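Side-chain contact in SusD homolog (Bacteroides thetaiotaomicron VPI-5482, PDB 3IV0), which is of unknown function but, as a SusD homolog of the outer membrane, probably binds glycans at the cell surface: residues 404-408 and 409-413. Numbering follows the deposited sequence.
Sequences INTSG and SELMD
The carboxylate of Glu410 is met at one oxygen, OE1, by the hydroxyl of Thr406, whose OG1 donates over 2.7 Å on the anti side, 33° out of the carboxylate plane, and the two side chains cross nearly perpendicularly. Threonine suits this place because its branches do different work: with OG1 anti to the backbone N (chi1 -166°), the methyl turns to the helix, where CG2 lies 4.0 Å from Leu411 CB. Glu410, extended beyond CG, reaches back to the hydroxyl, and a negative charge so near the start of a helix is probably favourable. A valine in place of Thr406 would probably keep the methyl packing but leave Glu410 OE1 without this donor and its carboxylate freer to turn.

Leu411 N approaches Ser407 O at 3.1 Å from well above the carbonyl plane (67° out of it), whereas Met412 N, 3.0 Å from Gly408 O, lies almost in line with the C=O bond. Gly408 has positive phi, readily tolerated by glycine, and its N is held by Asp385. The selenomethionine Met412 lays CG against Gly408 O at 3.4 Å. Leucine fits the buried side: Leu411 CD1 makes a loose apolar contact with Ile404 CG2 at 4.5 Å, and the side chain also touches Cys389 and Ala379 of the preceding helices. Ser407 O and Gly408 O thus accept the i to i+4 bonds of the first turn of helix 408-422, the ordinary start of an α-helix after a loop, here following helix 385-398 and consistent with the TPR-like helical scaffold of SusD proteins.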
ATOM      1  N   ILE A 404      -7.321  20.931 -13.753  1.00 14.86           N
ATOM      2  CA  ILE A 404      -8.509  20.276 -14.220  1.00 15.61           C
ATOM      3  C   ILE A 404      -9.716  21.079 -13.753  1.00 15.28           C
ATOM      4  O   ILE A 404      -9.823  21.459 -12.585  1.00 16.69           O
ATOM      5  CB  ILE A 404      -8.595  18.835 -13.647  1.00 16.15           C
ATOM      6  CG1 ILE A 404      -7.409  17.993 -14.132  1.00 19.60           C
ATOM      7  CG2 ILE A 404      -9.911  18.157 -14.029  1.00 16.47           C
ATOM      8  CD1 ILE A 404      -7.313  17.925 -15.546  1.00 21.64           C
ATOM      9  N   ASN A 405     -10.669  21.290 -14.656  1.00 14.98           N
ATOM     10  CA  ASN A 405     -11.884  22.005 -14.349  1.00 14.46           C
ATOM     11  C   ASN A 405     -13.019  21.272 -15.024  1.00 13.18           C
ATOM     12  O   ASN A 405     -13.351  21.512 -16.188  1.00 14.91           O
ATOM     13  CB  ASN A 405     -11.814  23.441 -14.847  1.00 13.67           C
ATOM     14  CG  ASN A 405     -13.015  24.246 -14.386  1.00 15.01           C
ATOM     15  OD1 ASN A 405     -13.723  23.834 -13.480  1.00 15.56           O
ATOM     16  ND2 ASN A 405     -13.239  25.409 -15.009  1.00 15.17           N
ATOM     17  N   THR A 406     -13.593  20.333 -14.304  1.00 11.72           N
ATOM     18  CA  THR A 406     -14.615  19.490 -14.848  1.00 12.95           C
ATOM     19  C   THR A 406     -15.447  18.902 -13.734  1.00 11.87           C
ATOM     20  O   THR A 406     -15.359  19.329 -12.596  1.00 13.31           O
ATOM     21  CB  THR A 406     -14.030  18.443 -15.832  1.00 13.19           C
ATOM     22  OG1 THR A 406     -15.116  17.870 -16.575  1.00 16.28           O
ATOM     23  CG2 THR A 406     -13.182  17.399 -15.124  1.00 15.20           C
ATOM     24  N   SER A 407     -16.313  17.971 -14.069  1.00 12.15           N
ATOM     25  CA  SER A 407     -17.316  17.509 -13.167  1.00 11.54           C
ATOM     26  C   SER A 407     -17.736  16.090 -13.558  1.00 13.16           C
ATOM     27  O   SER A 407     -17.332  15.569 -14.598  1.00 12.97           O
ATOM     28  CB  SER A 407     -18.511  18.480 -13.268  1.00 12.53           C
ATOM     29  OG  SER A 407     -19.133  18.410 -14.568  1.00 14.21           O
ATOM     30  N   GLY A 408     -18.555  15.495 -12.729  1.00 14.22           N
ATOM     31  CA  GLY A 408     -19.226  14.264 -13.109  1.00 16.45           C
ATOM     32  C   GLY A 408     -18.272  13.168 -13.522  1.00 16.23           C
ATOM     33  O   GLY A 408     -17.196  12.993 -12.923  1.00 15.51           O
ATOM     34  N   SER A 409     -18.667  12.402 -14.515  1.00 16.53           N
ATOM     35  CA  SER A 409     -17.871  11.258 -14.918  1.00 19.25           C
ATOM     36  C   SER A 409     -16.481  11.654 -15.363  1.00 18.12           C
ATOM     37  O   SER A 409     -15.513  10.931 -15.072  1.00 16.42           O
ATOM     38  CB  SER A 409     -18.601  10.482 -16.003  1.00 22.74           C
ATOM     39  OG  SER A 409     -19.781   9.960 -15.434  1.00 27.64           O
ATOM     40  N   GLU A 410     -16.327  12.776 -16.050  1.00 17.20           N
ATOM     41  CA  GLU A 410     -15.015  13.195 -16.486  1.00 15.05           C
ATOM     42  C   GLU A 410     -14.100  13.459 -15.286  1.00 13.69           C
ATOM     43  O   GLU A 410     -12.909  13.136 -15.321  1.00 12.85           O
ATOM     44  CB  GLU A 410     -15.113  14.445 -17.368  1.00 16.13           C
ATOM     45  CG  GLU A 410     -13.837  14.799 -18.055  1.00 19.90           C
ATOM     46  CD  GLU A 410     -13.981  15.866 -19.132  1.00 28.77           C
ATOM     47  OE1 GLU A 410     -14.799  16.803 -18.980  1.00 21.08           O
ATOM     48  OE2 GLU A 410     -13.247  15.767 -20.143  1.00 38.44           O
ATOM     49  N   LEU A 411     -14.661  14.025 -14.230  1.00 14.06           N
ATOM     50  CA  LEU A 411     -13.902  14.325 -13.009  1.00 12.96           C
ATOM     51  C   LEU A 411     -13.533  13.022 -12.295  1.00 13.15           C
ATOM     52  O   LEU A 411     -12.387  12.844 -11.862  1.00 13.49           O
ATOM     53  CB  LEU A 411     -14.670  15.292 -12.101  1.00 12.23           C
ATOM     54  CG  LEU A 411     -13.986  15.610 -10.765  1.00 12.51           C
ATOM     55  CD1 LEU A 411     -12.577  16.167 -11.020  1.00 13.84           C
ATOM     56  CD2 LEU A 411     -14.903  16.529  -9.976  1.00 15.19           C
HETATM   57  N   MSE A 412     -14.452  12.089 -12.178  1.00 13.57           N
HETATM   58  CA  MSE A 412     -14.152  10.813 -11.551  1.00 14.41           C
HETATM   59  C   MSE A 412     -13.039  10.097 -12.302  1.00 13.85           C
HETATM   60  O   MSE A 412     -12.075   9.582 -11.680  1.00 12.77           O
HETATM   61  CB  MSE A 412     -15.408   9.953 -11.530  1.00 14.57           C
HETATM   62  CG  MSE A 412     -16.502  10.522 -10.651  1.00 11.95           C
HETATM   63 SE   MSE A 412     -18.057   9.458 -10.519  0.75 20.41          SE
HETATM   64  CE  MSE A 412     -19.471  10.881 -10.503  1.00 22.96           C
ATOM     65  N   ASP A 413     -13.084  10.099 -13.622  1.00 14.09           N
ATOM     66  CA  ASP A 413     -12.029   9.509 -14.421  1.00 14.00           C
ATOM     67  C   ASP A 413     -10.722  10.232 -14.180  1.00 13.28           C
ATOM     68  O   ASP A 413      -9.664   9.614 -14.043  1.00 12.46           O
ATOM     69  CB  ASP A 413     -12.342   9.544 -15.935  1.00 14.81           C
ATOM     70  CG  ASP A 413     -13.335   8.503 -16.380  1.00 21.64           C
ATOM     71  OD1 ASP A 413     -13.784   7.682 -15.569  1.00 21.23           O
ATOM     72  OD2 ASP A 413     -13.673   8.545 -17.587  1.00 25.01           O
TER